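Local coordinates for protein putative alkaline phosphatase (Pseudomonas fluorescens, PDB 4F1V) that binds phosphate with high affinity in the periplasm, probably as the solute-binding component of a PstSACB-type ABC transporter that imports phosphate, at residues Thr81-Leu85 against Phe298-Tyr302; Val111-Gly116 against Lys159-Glu163; Gly239-Ala243 against Ser286-Ile290; Arg312-Thr316 against Ser348-Ala352. All coordinates share one frame; numbering follows the deposited sequence.

Contact 1 (Thr81-Leu85 against Phe298-Tyr302)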
loop_
_atom_site.group_PDB
_atom_site.type_symbol
_atom_site.label_atom_id
_atom_site.label_comp_id
_atom_site.label_asym_id
_atom_site.label_seq_id
_atom_site.Cartn_x
_atom_site.Cartn_y
_atom_site.Cartn_z
ATOM N N THR A 81 24.331 4.104 14.933
ATOM C CA THR A 81 24.036 3.541 16.260
ATOM C C THR A 81 22.897 2.536 16.279
ATOM O O THR A 81 22.864 1.718 17.233
ATOM C CB THR A 81 23.736 4.669 17.311
ATOM O OG1 THR A 81 22.710 5.496 16.778
ATOM C CG2 THR A 81 25.044 5.488 17.601
ATOM N N TRP A 82 22.009 2.548 15.276
ATOM C CA TRP A 82 20.841 1.688 15.267
ATOM C C TRP A 82 20.901 0.582 14.199
ATOM O O TRP A 82 20.093 -0.336 14.259
ATOM C CB TRP A 82 19.536 2.536 15.056
ATOM C CG TRP A 82 19.205 3.404 16.205
ATOM C CD1 TRP A 82 19.893 3.513 17.399
ATOM C CD2 TRP A 82 18.126 4.356 16.257
ATOM N NE1 TRP A 82 19.255 4.445 18.208
ATOM C CE2 TRP A 82 18.201 4.994 17.539
ATOM C CE3 TRP A 82 17.114 4.729 15.349
ATOM C CZ2 TRP A 82 17.290 5.935 17.924
ATOM C CZ3 TRP A 82 16.193 5.671 15.743
ATOM C CH2 TRP A 82 16.287 6.301 16.993
ATOM N N GLY A 83 21.849 0.685 13.277
ATOM C CA GLY A 83 21.933 -0.286 12.187
ATOM C C GLY A 83 21.135 0.158 10.955
ATOM O O GLY A 83 20.373 1.143 10.981
ATOM N N LYS A 84 21.350 -0.564 9.862
ATOM C CA LYS A 84 20.586 -0.333 8.633
ATOM C C LYS A 84 19.079 -0.562 8.841
ATOM O O LYS A 84 18.688 -1.537 9.480
ATOM C CB LYS A 84 21.093 -1.319 7.541
ATOM C CG LYS A 84 22.418 -0.901 6.948
ATOM C CD LYS A 84 23.015 -1.933 5.978
ATOM C CE LYS A 84 22.221 -2.151 4.735
ATOM N NZ LYS A 84 21.871 -0.949 3.979
ATOM N N LEU A 85 18.248 0.263 8.225
ATOM C CA LEU A 85 16.843 -0.122 8.146
ATOM C C LEU A 85 16.677 -1.131 6.988
ATOM O O LEU A 85 17.507 -1.218 6.056
ATOM C CB LEU A 85 15.893 1.084 7.991
ATOM C CG LEU A 85 15.939 1.944 6.706
ATOM C CD1 LEU A 85 15.300 1.301 5.470
ATOM C CD2 LEU A 85 15.291 3.297 6.925
ATOM N N PHE A 298 11.570 -2.174 9.038
ATOM C CA PHE A 298 12.134 -2.676 10.292
ATOM C C PHE A 298 13.587 -2.159 10.421
ATOM O O PHE A 298 14.155 -1.615 9.482
ATOM C CB PHE A 298 12.129 -4.213 10.326
ATOM C CG PHE A 298 10.803 -4.844 10.720
ATOM C CD1 PHE A 298 9.735 -4.941 9.831
ATOM C CD2 PHE A 298 10.621 -5.292 12.023
ATOM C CE1 PHE A 298 8.517 -5.509 10.242
ATOM C CE2 PHE A 298 9.410 -5.823 12.424
ATOM C CZ PHE A 298 8.381 -5.945 11.545
ATOM N N SER A 299 14.174 -2.401 11.609
ATOM C CA SER A 299 15.645 -2.288 11.764
ATOM C C SER A 299 16.297 -3.635 11.582
ATOM O O SER A 299 15.747 -4.669 11.991
ATOM C CB SER A 299 15.919 -1.740 13.176
ATOM O OG SER A 299 17.329 -1.462 13.302
ATOM N N GLN A 300 17.525 -3.615 11.049
ATOM C CA GLN A 300 18.333 -4.833 11.084
ATOM C C GLN A 300 18.720 -5.203 12.533
ATOM O O GLN A 300 18.917 -6.356 12.843
ATOM C CB GLN A 300 19.589 -4.697 10.264
ATOM C CG GLN A 300 20.398 -5.962 10.146
ATOM C CD GLN A 300 21.679 -5.831 9.341
ATOM O OE1 GLN A 300 21.954 -4.806 8.692
ATOM N NE2 GLN A 300 22.456 -6.896 9.355
ATOM N N CYS A 301 18.867 -4.177 13.396
ATOM C CA CYS A 301 19.472 -4.379 14.709
ATOM C C CYS A 301 18.587 -3.733 15.800
ATOM O O CYS A 301 18.071 -2.598 15.639
ATOM C CB CYS A 301 20.872 -3.753 14.799
ATOM S SG CYS A 301 22.014 -4.222 13.474
ATOM N N TYR A 302 18.495 -4.431 16.926
ATOM C CA TYR A 302 17.817 -3.964 18.121
ATOM C C TYR A 302 18.769 -4.148 19.301
ATOM O O TYR A 302 19.342 -5.232 19.431
ATOM C CB TYR A 302 16.468 -4.698 18.363
ATOM C CG TYR A 302 15.473 -4.388 17.265
ATOM C CD1 TYR A 302 15.443 -5.114 16.069
ATOM C CD2 TYR A 302 14.556 -3.345 17.401
ATOM C CE1 TYR A 302 14.577 -4.807 15.036
ATOM C CE2 TYR A 302 13.677 -3.001 16.363
ATOM C CZ TYR A 302 13.675 -3.743 15.175
ATOM O OH TYR A 302 12.857 -3.454 14.110
HETATM O O HOH W 1 17.814 0.785 11.956
HETATM O O HOH W 2 23.019 -2.742 10.245
HETATM O O HOH W 3 23.422 -2.572 9.687
#

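Contact 2 (Val111-Gly116 against Lys159-Glu163)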
loop_
_atom_site.group_PDB
_atom_site.type_symbol
_atom_site.label_atom_id
_atom_site.label_comp_id
_atom_site.label_asym_id
_atom_site.label_seq_id
_atom_site.Cartn_x
_atom_site.Cartn_y
_atom_site.Cartn_z
ATOM N N VAL A 111 -10.293 3.217 -18.672
ATOM C CA VAL A 111 -9.190 3.947 -18.040
ATOM C C VAL A 111 -9.304 5.433 -18.273
ATOM O O VAL A 111 -9.106 6.257 -17.352
ATOM C CB VAL A 111 -7.843 3.353 -18.488
ATOM C CG1 VAL A 111 -6.677 4.244 -18.058
ATOM C CG2 VAL A 111 -7.691 1.941 -17.935
ATOM N N GLN A 112 -9.692 5.842 -19.489
ATOM C CA GLN A 112 -9.838 7.266 -19.731
ATOM C C GLN A 112 -10.963 7.897 -18.946
ATOM O O GLN A 112 -10.866 9.035 -18.495
ATOM C CB GLN A 112 -9.923 7.549 -21.234
ATOM C CG GLN A 112 -8.624 7.310 -21.966
ATOM C CD GLN A 112 -7.461 8.032 -21.351
ATOM O OE1 GLN A 112 -7.508 9.262 -21.194
ATOM N NE2 GLN A 112 -6.432 7.326 -20.922
ATOM N N GLU A 113 -12.081 7.134 -18.729
ATOM C CA GLU A 113 -13.124 7.670 -17.874
ATOM C C GLU A 113 -12.624 7.819 -16.416
ATOM O O GLU A 113 -12.960 8.789 -15.743
ATOM C CB GLU A 113 -14.370 6.762 -17.863
ATOM C CG GLU A 113 -15.216 6.926 -19.146
ATOM C CD GLU A 113 -16.307 5.848 -19.290
ATOM O OE1 GLU A 113 -17.247 6.089 -20.091
ATOM O OE2 GLU A 113 -16.171 4.773 -18.641
ATOM N N LEU A 114 -11.897 6.848 -15.889
ATOM C CA LEU A 114 -11.310 6.949 -14.567
ATOM C C LEU A 114 -10.461 8.239 -14.465
ATOM O O LEU A 114 -10.587 9.018 -13.516
ATOM C CB LEU A 114 -10.463 5.710 -14.285
ATOM C CG LEU A 114 -9.721 5.714 -12.926
ATOM C CD1 LEU A 114 -10.590 5.265 -11.793
ATOM C CD2 LEU A 114 -8.487 4.812 -12.996
ATOM N N CYS A 115 -9.589 8.419 -15.449
ATOM C CA CYS A 115 -8.775 9.646 -15.499
ATOM C C CYS A 115 -9.656 10.916 -15.435
ATOM O O CYS A 115 -9.322 11.828 -14.697
ATOM C CB CYS A 115 -7.969 9.642 -16.783
ATOM S SG CYS A 115 -6.684 8.336 -16.843
ATOM N N GLY A 116 -10.705 10.918 -16.225
ATOM C CA GLY A 116 -11.591 12.086 -16.267
ATOM C C GLY A 116 -12.352 12.308 -15.004
ATOM O O GLY A 116 -12.586 13.459 -14.619
ATOM N N LYS A 159 -1.088 6.593 -16.982
ATOM C CA LYS A 159 -2.157 6.342 -17.932
ATOM C C LYS A 159 -2.902 7.540 -18.422
ATOM O O LYS A 159 -3.558 7.546 -19.463
ATOM C CB LYS A 159 -3.179 5.327 -17.322
ATOM C CG LYS A 159 -2.595 3.933 -17.090
ATOM C CD LYS A 159 -2.241 3.167 -18.338
ATOM C CE LYS A 159 -1.694 1.827 -18.064
ATOM N NZ LYS A 159 -1.536 1.055 -19.331
ATOM N N CYS A 160 -2.929 8.615 -17.627
ATOM C CA CYS A 160 -3.843 9.759 -17.858
ATOM C C CYS A 160 -3.114 10.836 -18.658
ATOM O O CYS A 160 -2.695 11.867 -18.128
ATOM C CB CYS A 160 -4.375 10.287 -16.574
ATOM S SG CYS A 160 -5.266 9.093 -15.560
ATOM N N ASN A 161 -2.948 10.582 -19.973
ATOM C CA ASN A 161 -2.177 11.486 -20.860
ATOM C C ASN A 161 -2.995 12.509 -21.602
ATOM O O ASN A 161 -2.459 13.270 -22.396
ATOM C CB ASN A 161 -1.409 10.633 -21.857
ATOM C CG ASN A 161 -2.335 9.973 -22.881
ATOM O OD1 ASN A 161 -3.455 9.544 -22.582
ATOM N ND2 ASN A 161 -1.920 10.012 -24.096
ATOM N N ALA A 162 -4.310 12.535 -21.393
ATOM C CA ALA A 162 -5.210 13.270 -22.235
ATOM C C ALA A 162 -6.084 14.242 -21.394
ATOM O O ALA A 162 -7.168 14.629 -21.827
ATOM C CB ALA A 162 -6.090 12.369 -23.089
ATOM N N GLU A 163 -5.556 14.718 -20.254
ATOM C CA GLU A 163 -6.229 15.677 -19.423
ATOM C C GLU A 163 -5.655 17.086 -19.731
ATOM O O GLU A 163 -4.623 17.220 -20.354
ATOM C CB GLU A 163 -6.041 15.335 -17.929
ATOM C CG GLU A 163 -6.484 13.942 -17.574
ATOM C CD GLU A 163 -7.946 13.641 -17.971
ATOM O OE1 GLU A 163 -8.193 12.496 -18.456
ATOM O OE2 GLU A 163 -8.808 14.505 -17.755
HETATM O O HOH W 4 -6.115 11.107 -19.656
#

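Contact 3 (Gly239-Ala243 against Ser286-Ile290)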
loop_
_atom_site.group_PDB
_atom_site.type_symbol
_atom_site.label_atom_id
_atom_site.label_comp_id
_atom_site.label_asym_id
_atom_site.label_seq_id
_atom_site.Cartn_x
_atom_site.Cartn_y
_atom_site.Cartn_z
ATOM N N GLY A 239 -14.543 -4.310 -18.626
ATOM C CA GLY A 239 -13.537 -4.294 -17.571
ATOM C C GLY A 239 -13.760 -5.420 -16.570
ATOM O O GLY A 239 -14.668 -6.227 -16.745
ATOM N N VAL A 240 -12.962 -5.520 -15.517
ATOM C CA VAL A 240 -13.138 -6.559 -14.497
ATOM C C VAL A 240 -13.003 -5.822 -13.143
ATOM O O VAL A 240 -12.655 -4.658 -13.003
ATOM C CB VAL A 240 -12.116 -7.746 -14.629
ATOM C CG1 VAL A 240 -12.180 -8.341 -16.055
ATOM C CG2 VAL A 240 -10.689 -7.171 -14.331
ATOM N N SER A 241 -13.262 -6.680 -12.159
ATOM C CA SER A 241 -13.292 -6.228 -10.763
ATOM C C SER A 241 -11.897 -6.217 -10.094
ATOM O O SER A 241 -10.975 -6.882 -10.573
ATOM C CB SER A 241 -14.192 -7.136 -9.916
ATOM O OG SER A 241 -13.432 -8.304 -9.621
ATOM N N PRO A 242 -11.762 -5.546 -8.943
ATOM C CA PRO A 242 -10.476 -5.490 -8.228
ATOM C C PRO A 242 -10.278 -6.638 -7.259
ATOM O O PRO A 242 -9.424 -6.576 -6.359
ATOM C CB PRO A 242 -10.578 -4.153 -7.479
ATOM C CG PRO A 242 -12.055 -4.023 -7.146
ATOM C CD PRO A 242 -12.741 -4.538 -8.428
ATOM N N ALA A 243 -11.021 -7.729 -7.425
ATOM C CA ALA A 243 -10.753 -8.944 -6.647
ATOM C C ALA A 243 -9.290 -9.334 -6.761
ATOM O O ALA A 243 -8.672 -9.182 -7.818
ATOM C CB ALA A 243 -11.647 -10.046 -7.112
ATOM N N SER A 286 -3.769 -7.595 -19.030
ATOM C CA SER A 286 -4.842 -8.479 -18.707
ATOM C C SER A 286 -5.225 -8.319 -17.253
ATOM O O SER A 286 -4.459 -7.775 -16.471
ATOM C CB SER A 286 -4.395 -9.891 -19.036
ATOM O OG SER A 286 -3.256 -10.266 -18.247
ATOM N N GLY A 287 -6.369 -8.885 -16.878
ATOM C CA GLY A 287 -6.846 -8.756 -15.529
ATOM C C GLY A 287 -7.147 -7.291 -15.149
ATOM O O GLY A 287 -7.428 -6.459 -15.995
ATOM N N TYR A 288 -7.145 -7.060 -13.834
ATOM C CA TYR A 288 -7.461 -5.733 -13.317
ATOM C C TYR A 288 -6.183 -4.859 -13.318
ATOM O O TYR A 288 -5.119 -5.341 -12.898
ATOM C CB TYR A 288 -7.987 -5.873 -11.888
ATOM C CG TYR A 288 -8.431 -4.561 -11.297
ATOM C CD1 TYR A 288 -9.696 -4.047 -11.602
ATOM C CD2 TYR A 288 -7.612 -3.822 -10.426
ATOM C CE1 TYR A 288 -10.142 -2.842 -11.054
ATOM C CE2 TYR A 288 -8.043 -2.623 -9.871
ATOM C CZ TYR A 288 -9.315 -2.116 -10.178
ATOM O OH TYR A 288 -9.810 -0.979 -9.620
ATOM N N PRO A 289 -6.255 -3.614 -13.749
ATOM C CA PRO A 289 -5.004 -2.895 -14.071
ATOM C C PRO A 289 -4.338 -2.171 -12.911
ATOM O O PRO A 289 -3.176 -1.806 -13.027
ATOM C CB PRO A 289 -5.427 -1.922 -15.172
ATOM C CG PRO A 289 -6.877 -1.658 -14.902
ATOM C CD PRO A 289 -7.428 -2.970 -14.451
ATOM N N ILE A 290 -5.083 -1.814 -11.821
ATOM C CA ILE A 290 -4.528 -0.954 -10.790
ATOM C C ILE A 290 -4.053 -1.759 -9.616
ATOM O O ILE A 290 -4.877 -2.403 -8.900
ATOM C CB ILE A 290 -5.516 0.130 -10.286
ATOM C CG1 ILE A 290 -6.407 0.701 -11.418
ATOM C CG2 ILE A 290 -4.727 1.248 -9.607
ATOM C CD1 ILE A 290 -7.413 1.718 -10.935
#

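Contact 4 (Arg312-Thr316 against Ser348-Ala352)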
loop_
_atom_site.group_PDB
_atom_site.type_symbol
_atom_site.label_atom_id
_atom_site.label_comp_id
_atom_site.label_asym_id
_atom_site.label_seq_id
_atom_site.Cartn_x
_atom_site.Cartn_y
_atom_site.Cartn_z
ATOM N N ARG A 312 12.895 -11.494 14.420
ATOM C CA ARG A 312 13.245 -12.622 13.540
ATOM C C ARG A 312 12.083 -13.608 13.455
ATOM O O ARG A 312 11.777 -14.115 12.354
ATOM C CB ARG A 312 14.528 -13.349 14.046
ATOM C CG ARG A 312 15.788 -12.532 13.881
ATOM C CD ARG A 312 17.030 -13.233 14.371
ATOM N NE ARG A 312 17.220 -14.513 13.711
ATOM C CZ ARG A 312 17.695 -14.700 12.491
ATOM N NH1 ARG A 312 18.173 -13.639 11.765
ATOM N NH2 ARG A 312 17.725 -15.902 11.903
ATOM N N ASP A 313 11.454 -13.963 14.568
ATOM C CA ASP A 313 10.387 -14.940 14.551
ATOM C C ASP A 313 9.200 -14.463 13.717
ATOM O O ASP A 313 8.525 -15.284 13.057
ATOM C CB ASP A 313 9.963 -15.263 15.980
ATOM C CG ASP A 313 11.026 -16.025 16.800
ATOM O OD1 ASP A 313 11.948 -16.588 16.159
ATOM O OD2 ASP A 313 10.875 -16.076 18.031
ATOM N N PHE A 314 8.917 -13.164 13.703
ATOM C CA PHE A 314 7.878 -12.646 12.807
ATOM C C PHE A 314 8.243 -12.825 11.338
ATOM O O PHE A 314 7.430 -13.297 10.519
ATOM C CB PHE A 314 7.589 -11.177 13.096
ATOM C CG PHE A 314 6.652 -10.551 12.074
ATOM C CD1 PHE A 314 5.348 -11.037 11.927
ATOM C CD2 PHE A 314 7.083 -9.526 11.239
ATOM C CE1 PHE A 314 4.523 -10.496 10.931
ATOM C CE2 PHE A 314 6.278 -9.032 10.233
ATOM C CZ PHE A 314 4.986 -9.537 10.064
ATOM N N PHE A 315 9.480 -12.487 10.944
ATOM C CA PHE A 315 9.899 -12.706 9.591
ATOM C C PHE A 315 9.823 -14.195 9.210
ATOM O O PHE A 315 9.459 -14.534 8.075
ATOM C CB PHE A 315 11.326 -12.155 9.345
ATOM C CG PHE A 315 11.354 -10.675 8.980
ATOM C CD1 PHE A 315 11.765 -10.272 7.682
ATOM C CD2 PHE A 315 11.013 -9.674 9.872
ATOM C CE1 PHE A 315 11.808 -8.974 7.325
ATOM C CE2 PHE A 315 11.002 -8.343 9.499
ATOM C CZ PHE A 315 11.413 -7.994 8.235
ATOM N N THR A 316 10.184 -15.084 10.143
ATOM C CA THR A 316 10.145 -16.528 9.901
ATOM C C THR A 316 8.720 -16.966 9.539
ATOM O O THR A 316 8.535 -17.854 8.706
ATOM C CB THR A 316 10.667 -17.257 11.126
ATOM O OG1 THR A 316 12.072 -16.967 11.203
ATOM C CG2 THR A 316 10.501 -18.750 11.045
ATOM N N SER A 348 18.299 -12.808 2.599
ATOM C CA SER A 348 18.948 -11.555 3.019
ATOM C C SER A 348 18.748 -11.235 4.506
ATOM O O SER A 348 19.698 -10.855 5.205
ATOM C CB SER A 348 18.472 -10.352 2.172
ATOM O OG SER A 348 18.969 -10.399 0.854
ATOM N N PHE A 349 17.504 -11.323 4.983
ATOM C CA PHE A 349 17.137 -10.739 6.259
ATOM C C PHE A 349 17.056 -11.737 7.404
ATOM O O PHE A 349 17.038 -11.303 8.572
ATOM C CB PHE A 349 15.853 -9.878 6.126
ATOM C CG PHE A 349 16.051 -8.799 5.112
ATOM C CD1 PHE A 349 15.286 -8.715 3.949
ATOM C CD2 PHE A 349 17.052 -7.807 5.270
ATOM C CE1 PHE A 349 15.506 -7.792 2.991
ATOM C CE2 PHE A 349 17.268 -6.859 4.297
ATOM C CZ PHE A 349 16.463 -6.819 3.154
ATOM N N LEU A 350 17.032 -13.026 7.127
ATOM C CA LEU A 350 17.051 -14.042 8.178
ATOM C C LEU A 350 18.358 -14.836 8.235
ATOM O O LEU A 350 18.948 -15.010 9.299
ATOM C CB LEU A 350 15.891 -15.020 8.107
ATOM C CG LEU A 350 14.567 -14.466 8.589
ATOM C CD1 LEU A 350 13.430 -15.430 8.226
ATOM C CD2 LEU A 350 14.608 -14.242 10.087
ATOM N N THR A 351 18.800 -15.372 7.095
ATOM C CA THR A 351 19.951 -16.281 7.085
ATOM C C THR A 351 21.170 -15.602 7.732
ATOM O O THR A 351 21.617 -14.565 7.307
ATOM C CB THR A 351 20.218 -16.760 5.663
ATOM O OG1 THR A 351 19.000 -17.398 5.198
ATOM C CG2 THR A 351 21.370 -17.700 5.591
ATOM N N ALA A 352 21.692 -16.260 8.808
ATOM C CA ALA A 352 22.583 -15.566 9.712
ATOM C C ALA A 352 23.833 -14.969 9.063
ATOM O O ALA A 352 24.243 -13.859 9.412
ATOM C CB ALA A 352 22.948 -16.428 10.909
#

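Contact 1 (Thr81-Leu85 against Phe298-Tyr302)
Q300 N donates to K84 O at 2.9 Å, with the hydrogen pointing almost straight at the acceptor (164°) and the nitrogen lying nearly on the extended C=O line. This bond sits where two neighbouring antiparallel strands of the five-stranded mixed sheet, 85-94 and 291-299, fray into loops. Just inside it, L85 and S299 form a non-hydrogen-bonded pair, and L85 CA brings its hydrogen to F298 O (3.4 Å). Beyond it the chains stay close without a direct backbone bond: G83, leaving helix 79-82 with positive phi, has no side chain in the way, and C301 SG packs 4.1 Å from G83 CA. The S299 hydroxyl spends its proton on C301 O at 2.7 Å; a water then donates both to S299 OG (2.7 Å) and to G83 O (2.8 Å), bridging the two loops. The Q300 chain is extended, its CG anti to the backbone N (chi1 -174°), which carries the amide across K84, where OE1 approaches K84 CB at 3.8 Å. Further out, K84 NZ is held by S263 O. Q300 NE2 bonds the carbonyls of A355 and S357, and C301 SG forms a disulfide with C364, so the C-terminal segment is tied onto this sheet end. Y302 OH accepts from S299 N (3.0 Å) and also bonds H58 O.

Contact 2 (Val111-Gly116 against Lys159-Glu163)
The Q112 carboxamide spans the gap to K159-E163 with both of its polar ends: at the NE2 edge K159 O lies in the amide plane and accepts a hydrogen bond of 3.2 Å (147° at the hydrogen), while OE1 takes a proton from a water. Another flat group, the E163 carboxylate, packs OE1 against C115 CB at 3.3 Å. Alongside, the disulfide C115-C160 staples helix 111-119 to the inverse gamma turn that ends helix 147-159 and is centred on C160. Its SG atoms are 2.1 Å apart with a chi3 of -81°, close to the perpendicular setting of an unstrained disulfide; both sulfurs lie anti to their own carbonyl carbons, beside the backbone N. One helical turn before C115, V111 CG1 rests on K159 CB (3.7 Å), extending the apolar part of the interface, while the long K159 chain turns away and its NZ reaches a sulfate ion. The other carboxylate oxygen, E163 OE2, bonds S119 OG and forms a salt bridge with R121, so S119, at the end of the helix, and R121 just past it fix how the acid is turned. Between the amide and the carboxylate, a single water knits three groups together, donating to Q112 OE1 (2.8 Å) and E163 OE1 (2.8 Å) and accepting from A162 N at 2.9 Å.

Contact 3 (Gly239-Ala243 against Ser286-Ile290)
V240 and P242, in the loop that leads to helix 248-252, pack against Y288, in the loop that enters strand 291-299. P242 lies over one face of the phenol ring: its CB sits 3.8 Å from the ring centroid and only 17° off the normal, a CH-pi contact, and approaches Y288 CZ at 3.6 Å. P289 CD, next in sequence to the tyrosine, covers the opposite face nearer the rim, so the ring is sandwiched between two prolines. At the edge, in the ring plane, V240 O meets CD1 of Y288 at 3.3 Å; S241 O comes obliquely to the same CD1 and also accepts from N246 ND2. In this venus-flytrap fold the contact lies in one lobe, just before the chain runs along strand 291-299 toward the far end of the other. Y288 CG stands anti to the backbone N (chi1 -176°), which sends the ring across the proline and its hydroxyl on to V95 O, just past strand 85-94. P242 O is likewise bonded, to S94 OG. On the outer side V240 CG2, in one of its two conformers, lies against G287 C at 3.6 Å and reaches Y288 CB at 3.9 Å.

Contact 4 (Arg312-Thr316 against Ser348-Ala352)
R312 grips a single backbone oxygen, L350 O, with both terminal nitrogens: NH1 to L350 O at 2.9 Å and NH2 to L350 O at 3.0 Å. The acceptor lies in the guanidinium plane, centred on its end, but the two donors meet the carbonyl differently. NH1 comes in the carbonyl plane on a lone pair, whereas NH2 stands 36° above that plane. Both bonds are somewhat bent (150° and 146° at the hydrogen), as expected when two N-H groups converge on one atom. A bend at chi3 folds the otherwise extended arginine toward the end of helix 339-349, where its positive charge would suit the carbonyls gathered there; NH1 has a further acceptor in I358 O. The L350 side chain slides past R312 in the opposite direction, its CD2 lying over one guanidinium face at 3.9 Å from R312 CZ. L350 then wedges its two methyls against a turn of helix 305-318: CD1 touches T316 OG1 at 3.6 Å, and CD2 sits 3.6 Å from R312 O and 4.0 Å from F315 CB. Deeper in, F315 CE1 meets F349 CB obliquely at 4.3 Å. The two helices thus share an apolar layer on the five-stranded sheet: F349 packs on I86 and V88 of strand 85-94, and F315 on V88 too, with its ring edge-to-face to F298 of strand 291-299.

Overall arrangement
From the N terminus, the chain passes helix 79-82 into contact 1, whose loop closes only when strand 291-299 ends. Contacts 2 and 3 are both nested inside that loop, in series: contact 2 ties helix 111-119 to the end of helix 147-159, and contact 3 later joins the loops before helix 248-252 and strand 291-299. These two touch, L114 against I290, in one lobe. Contact 4 opens after contact 1 has closed and binds helix 305-318 to the end of helix 339-349; no loops cross. Contacts 1 and 4, with centres about 13 Å apart, lie together at the far end of the other lobe, about 42 Å from contact 2, centre to centre.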